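Local atomic coordinates of replicative DNA helicase (Nostoc punctiforme, PDB entry 4O1R), a protein that probably excises itself from the DnaB helicase precursor as an intein and joins the flanking segments by protein splicing. Residues 11-16 with 29-34; 44-49 with 125-130. All coordinates share one frame; numbering follows the deposited sequence. Where two conformers were deposited one is given.

Interaction 1: 11-16 with 29-34. With NA (sodium ion), chain C.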
loop_
_atom_site.group_PDB
_atom_site.type_symbol
_atom_site.label_atom_id
_atom_site.label_comp_id
_atom_site.label_asym_id
_atom_site.label_seq_id
_atom_site.Cartn_x
_atom_site.Cartn_y
_atom_site.Cartn_z
ATOM N N VAL A 11 -1.616 8.352 0.789
ATOM C CA VAL A 11 -2.223 7.990 -0.481
ATOM C C VAL A 11 -2.385 9.252 -1.324
ATOM O O VAL A 11 -2.579 10.340 -0.781
ATOM C CB VAL A 11 -3.617 7.394 -0.156
ATOM C CG1 VAL A 11 -4.274 6.840 -1.376
ATOM C CG2 VAL A 11 -3.507 6.315 0.954
ATOM N N THR A 12 -2.301 9.113 -2.640
ATOM C CA THR A 12 -2.400 10.277 -3.530
ATOM C C THR A 12 -3.786 10.409 -4.121
ATOM O O THR A 12 -4.266 9.491 -4.795
ATOM C CB THR A 12 -1.367 10.209 -4.669
ATOM O OG1 THR A 12 -0.067 10.136 -4.086
ATOM C CG2 THR A 12 -1.449 11.444 -5.577
ATOM N N LEU A 13 -4.428 11.547 -3.872
ATOM C CA LEU A 13 -5.693 11.874 -4.520
ATOM C C LEU A 13 -5.368 12.249 -5.963
ATOM O O LEU A 13 -4.565 13.152 -6.214
ATOM C CB LEU A 13 -6.411 13.006 -3.780
ATOM C CG LEU A 13 -6.691 12.734 -2.295
ATOM C CD1 LEU A 13 -7.337 13.956 -1.664
ATOM C CD2 LEU A 13 -7.560 11.509 -2.084
ATOM N N VAL A 14 -5.963 11.545 -6.917
ATOM C CA VAL A 14 -5.520 11.638 -8.309
ATOM C C VAL A 14 -5.558 13.060 -8.897
ATOM O O VAL A 14 -4.567 13.517 -9.469
ATOM C CB VAL A 14 -6.290 10.639 -9.224
ATOM C CG1 VAL A 14 -6.037 10.943 -10.685
ATOM C CG2 VAL A 14 -5.898 9.206 -8.906
ATOM N N ASP A 15 -6.670 13.760 -8.740
ATOM C CA ASP A 15 -6.800 15.033 -9.445
ATOM C C ASP A 15 -5.923 16.120 -8.865
ATOM O O ASP A 15 -5.227 16.831 -9.600
ATOM C CB ASP A 15 -8.246 15.495 -9.512
ATOM C CG ASP A 15 -9.037 14.780 -10.587
ATOM O OD1 ASP A 15 -8.431 14.060 -11.413
ATOM O OD2 ASP A 15 -10.271 14.966 -10.609
ATOM N N SER A 16 -5.932 16.256 -7.548
ATOM C CA SER A 16 -5.090 17.276 -6.947
ATOM C C SER A 16 -3.637 16.840 -6.905
ATOM O O SER A 16 -2.757 17.680 -6.887
ATOM C CB SER A 16 -5.567 17.600 -5.547
ATOM O OG SER A 16 -5.594 16.439 -4.759
ATOM N N SER A 29 -15.616 8.722 0.651
ATOM C CA SER A 29 -15.809 7.709 -0.389
ATOM C C SER A 29 -16.022 8.367 -1.736
ATOM O O SER A 29 -16.287 9.568 -1.810
ATOM C CB SER A 29 -17.001 6.802 -0.054
ATOM O OG SER A 29 -18.199 7.547 -0.035
ATOM N N GLY A 30 -15.914 7.576 -2.799
ATOM C CA GLY A 30 -16.193 8.063 -4.144
ATOM C C GLY A 30 -15.096 8.942 -4.701
ATOM O O GLY A 30 -15.342 9.801 -5.550
ATOM N N PHE A 31 -13.878 8.738 -4.220
ATOM C CA PHE A 31 -12.730 9.500 -4.701
ATOM C C PHE A 31 -11.679 8.561 -5.256
ATOM O O PHE A 31 -11.651 7.393 -4.912
ATOM C CB PHE A 31 -12.138 10.357 -3.581
ATOM C CG PHE A 31 -11.621 9.561 -2.414
ATOM C CD1 PHE A 31 -10.287 9.139 -2.372
ATOM C CD2 PHE A 31 -12.467 9.204 -1.369
ATOM C CE1 PHE A 31 -9.804 8.391 -1.308
ATOM C CE2 PHE A 31 -11.998 8.465 -0.291
ATOM C CZ PHE A 31 -10.661 8.042 -0.262
ATOM N N ALA A 32 -10.813 9.090 -6.112
ATOM C CA ALA A 32 -9.822 8.276 -6.818
ATOM C C ALA A 32 -8.415 8.375 -6.255
ATOM O O ALA A 32 -7.938 9.463 -5.882
ATOM C CB ALA A 32 -9.815 8.615 -8.292
ATOM N N VAL A 33 -7.768 7.212 -6.204
ATOM C CA VAL A 33 -6.355 7.070 -5.858
ATOM C C VAL A 33 -5.673 6.296 -6.993
ATOM O O VAL A 33 -6.329 5.916 -7.967
ATOM C CB VAL A 33 -6.166 6.379 -4.480
ATOM C CG1 VAL A 33 -6.905 7.165 -3.395
ATOM C CG2 VAL A 33 -6.660 4.934 -4.510
ATOM N N TRP A 34 -4.367 6.070 -6.880
ATOM C CA TRP A 34 -3.670 5.237 -7.862
ATOM C C TRP A 34 -3.666 3.777 -7.441
ATOM O O TRP A 34 -3.543 3.466 -6.259
ATOM C CB TRP A 34 -2.237 5.720 -8.090
ATOM C CG TRP A 34 -2.209 7.024 -8.790
ATOM C CD1 TRP A 34 -1.951 8.245 -8.236
ATOM C CD2 TRP A 34 -2.502 7.256 -10.170
ATOM N NE1 TRP A 34 -2.039 9.225 -9.197
ATOM C CE2 TRP A 34 -2.384 8.648 -10.391
ATOM C CE3 TRP A 34 -2.845 6.426 -11.247
ATOM C CZ2 TRP A 34 -2.599 9.225 -11.644
ATOM C CZ3 TRP A 34 -3.060 7.007 -12.496
ATOM C CH2 TRP A 34 -2.931 8.391 -12.680
HETATM NA NA NA C . -3.477 17.758 -10.979
HETATM O O HOH W 1 -2.417 6.419 -4.196
HETATM O O HOH W 2 -1.871 12.173 -9.372
HETATM O O HOH W 3 -2.581 15.538 -10.748
HETATM O O HOH W 4 -1.954 18.742 -9.354
HETATM O O HOH W 5 -1.838 18.579 -12.531
HETATM O O HOH W 6 -5.107 17.176 -12.745
#
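Val14 and Ala32 make the one direct hydrogen bond between the segments. Val14 N donates to Ala32 O at 3.1 Å, nearly straight at 165°, from above the carbonyl plane. The touching parts, 11-14 and 31-34, run 102° apart, so they cross instead of pairing as strands of one sheet. The nearest CA pair is Leu13 CA and Val33 CA, 5.0 Å apart. Close by, the CA of Val33 makes a C-H...O contact of 3.4 Å with Thr12 O.

Val14 is the main side chain. Val14 CG2 sits over one face of the indole, 3.9 Å from the centroid of the five-membered ring of Trp34, as a CH-pi contact. With CG1 anti to the backbone N (chi1 168°), Val14 CG1 reaches the benzo part of the ring, 4.0 Å from Trp34 CZ2. Thr12 CB lies at the indole edge. Leu13 turns CD2 obliquely to the ring of Phe31. A water in the indole plane accepts from Trp34 NE1 at 3.0 Å and donates to Val14 O.

The sodium ion is bound by Asp15 O at 2.4 Å and by four waters. One of these waters also donates to Val14 O. The contact thus joins an apolar patch to a hydrated edge near the sodium. The indole is held by one methyl over its face and by water at its N-H, which probably limits its rotation.

Interaction 2: 44-49 with 125-130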
loop_
_atom_site.group_PDB
_atom_site.type_symbol
_atom_site.label_atom_id
_atom_site.label_comp_id
_atom_site.label_asym_id
_atom_site.label_seq_id
_atom_site.Cartn_x
_atom_site.Cartn_y
_atom_site.Cartn_z
ATOM N N GLU A 44 -3.365 2.885 -12.724
ATOM C CA GLU A 44 -4.643 3.441 -13.176
ATOM C C GLU A 44 -5.329 4.143 -12.025
ATOM O O GLU A 44 -5.086 3.832 -10.862
ATOM C CB GLU A 44 -5.587 2.337 -13.668
ATOM C CG GLU A 44 -5.220 1.668 -14.973
ATOM C CD GLU A 44 -6.251 0.635 -15.398
ATOM O OE1 GLU A 44 -7.275 0.462 -14.695
ATOM O OE2 GLU A 44 -6.037 -0.006 -16.441
ATOM N N LYS A 45 -6.188 5.096 -12.359
ATOM C CA LYS A 45 -7.055 5.741 -11.377
ATOM C C LYS A 45 -8.094 4.734 -10.888
ATOM O O LYS A 45 -8.687 4.007 -11.689
ATOM C CB LYS A 45 -7.751 6.952 -12.007
ATOM C CG LYS A 45 -6.787 7.910 -12.688
ATOM C CD LYS A 45 -7.507 9.022 -13.425
ATOM C CE LYS A 45 -6.513 9.906 -14.171
ATOM N NZ LYS A 45 -7.186 11.097 -14.767
ATOM N N ALA A 46 -8.312 4.708 -9.577
ATOM C CA ALA A 46 -9.195 3.731 -8.946
ATOM C C ALA A 46 -10.037 4.365 -7.845
ATOM O O ALA A 46 -9.514 5.050 -6.968
ATOM C CB ALA A 46 -8.379 2.585 -8.377
ATOM N N ILE A 47 -11.337 4.105 -7.876
ATOM C CA ILE A 47 -12.263 4.657 -6.889
ATOM C C ILE A 47 -12.221 3.907 -5.553
ATOM O O ILE A 47 -12.235 2.670 -5.500
ATOM C CB ILE A 47 -13.720 4.711 -7.437
ATOM C CG1 ILE A 47 -13.790 5.657 -8.639
ATOM C CG2 ILE A 47 -14.724 5.110 -6.332
ATOM C CD1 ILE A 47 -13.493 7.116 -8.338
ATOM N N VAL A 48 -12.170 4.675 -4.475
ATOM C CA VAL A 48 -12.235 4.155 -3.122
ATOM C C VAL A 48 -13.672 4.255 -2.625
ATOM O O VAL A 48 -14.263 5.335 -2.652
ATOM C CB VAL A 48 -11.302 4.967 -2.195
ATOM C CG1 VAL A 48 -11.467 4.550 -0.738
ATOM C CG2 VAL A 48 -9.852 4.829 -2.642
ATOM N N SER A 49 -14.226 3.126 -2.183
ATOM C CA SER A 49 -15.608 3.072 -1.701
ATOM C C SER A 49 -15.763 3.198 -0.185
ATOM O O SER A 49 -16.861 3.453 0.308
ATOM C CB SER A 49 -16.260 1.761 -2.151
ATOM O OG SER A 49 -15.561 0.649 -1.617
ATOM N N LEU A 125 -8.400 0.971 3.033
ATOM C CA LEU A 125 -9.296 1.464 1.990
ATOM C C LEU A 125 -9.852 0.291 1.236
ATOM O O LEU A 125 -9.134 -0.668 0.974
ATOM C CB LEU A 125 -8.536 2.328 0.986
ATOM C CG LEU A 125 -7.705 3.502 1.490
ATOM C CD1 LEU A 125 -7.074 4.257 0.325
ATOM C CD2 LEU A 125 -8.557 4.432 2.324
ATOM N N THR A 126 -11.115 0.384 0.851
ATOM C CA THR A 126 -11.702 -0.595 -0.067
ATOM C C THR A 126 -11.711 -0.008 -1.465
ATOM O O THR A 126 -12.228 1.101 -1.683
ATOM C CB THR A 126 -13.126 -0.953 0.345
ATOM O OG1 THR A 126 -13.954 0.210 0.299
ATOM C CG2 THR A 126 -13.135 -1.511 1.740
ATOM N N VAL A 127 -11.118 -0.754 -2.392
ATOM C CA VAL A 127 -11.029 -0.377 -3.801
ATOM C C VAL A 127 -11.736 -1.493 -4.593
ATOM O O VAL A 127 -11.114 -2.495 -4.959
ATOM C CB VAL A 127 -9.553 -0.195 -4.236
ATOM C CG1 VAL A 127 -9.445 0.189 -5.705
ATOM C CG2 VAL A 127 -8.840 0.844 -3.347
ATOM N N PRO A 128 -13.044 -1.326 -4.849
ATOM C CA PRO A 128 -13.805 -2.472 -5.372
ATOM C C PRO A 128 -13.424 -2.933 -6.769
ATOM O O PRO A 128 -13.725 -4.072 -7.125
ATOM C CB PRO A 128 -15.256 -1.990 -5.338
ATOM C CG PRO A 128 -15.195 -0.525 -5.237
ATOM C CD PRO A 128 -13.919 -0.186 -4.528
ATOM N N GLY A 129 -12.761 -2.094 -7.557
ATOM C CA GLY A 129 -12.376 -2.533 -8.902
ATOM C C GLY A 129 -11.140 -3.418 -8.878
ATOM O O GLY A 129 -11.206 -4.634 -9.082
ATOM N N LEU A 130 -10.010 -2.784 -8.602
ATOM C CA LEU A 130 -8.696 -3.402 -8.706
ATOM C C LEU A 130 -8.183 -4.048 -7.410
ATOM O O LEU A 130 -7.202 -4.793 -7.436
ATOM C CB LEU A 130 -7.697 -2.363 -9.241
ATOM C CG LEU A 130 -7.963 -1.872 -10.672
ATOM C CD1 LEU A 130 -7.101 -0.678 -11.012
ATOM C CD2 LEU A 130 -7.720 -2.997 -11.673
HETATM O O HOH W 7 -12.575 0.874 -7.480
#
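Val48 and Val127 face each other where strand 42-55 passes the turn that follows strand 106-126. Val48 is the chief bump. Val48 CG2 fits between two methyls of the other segment, 4.1 Å from Leu125 CD1 and 4.2 Å from Val127 CG2. Val48 CG1, anti to the backbone N (chi1 173°), lies along Leu125 CB and Thr126 O. An alanine here would probably open a gap between Leu125 and Val127 and let both side chains shift.

The other methyl of Val127, CG1, rests on Ala46 CB at 3.7 Å. Ala46 is short, and Val127 CG1 settles against it beside Ile47 O. Beyond it, Leu130 puts CD1 near Ala46 and across the carboxylate end of Glu44, whose OE2 is hydrogen-bonded to Asn37.

Pro128 fills the next hollow. Pro128 CD lies 3.5 Å from Ile47 O and also packs against Ser49 OG. Past the ring, a water donates to Ile47 O at 2.7 Å and accepts from Gly129 N.

Ser49 closes the end. Ser49 N donates to Thr126 O at 2.9 Å, an approach close to the line of the carbonyl bond. Ser49 OG and Thr126 OG1 lie 2.5 Å apart as a hydrogen bond in which either hydroxyl could donate, but this length is very short and Thr126 has two conformers, so it is doubtful.

The chemistry is split. Valine, leucine and alanine methyls make the buried side, while hydroxyls, a carbonyl and a water tie the chain at the more open side.

In the fold
Strand 42-55 joins the two contacts. The centres of interaction 1 and interaction 2 are about 9 Å apart. Strands 31-37 and 42-55 are antiparallel neighbours, and Val48 lies at their junction. Val48 O is 2.8 Å from Gly30 N and Val48 N is 2.8 Å from Phe31 O, both probable hydrogen bonds. Further along, Trp34 CE3 packs 3.4 Å from Glu44 O. Interaction 1 backs strand 31-37 with the 11-16 turn, and interaction 2 adds 125-130 beyond strand 42-55. One sodium ion sits at interaction 1, on Asp15 O. Interaction 2 reaches the C-terminal Asn142 through a hydrogen bond from Val127 N to Asn142 OD1. As in other inteins, this asparagine probably cyclises, so Val127 may help position it.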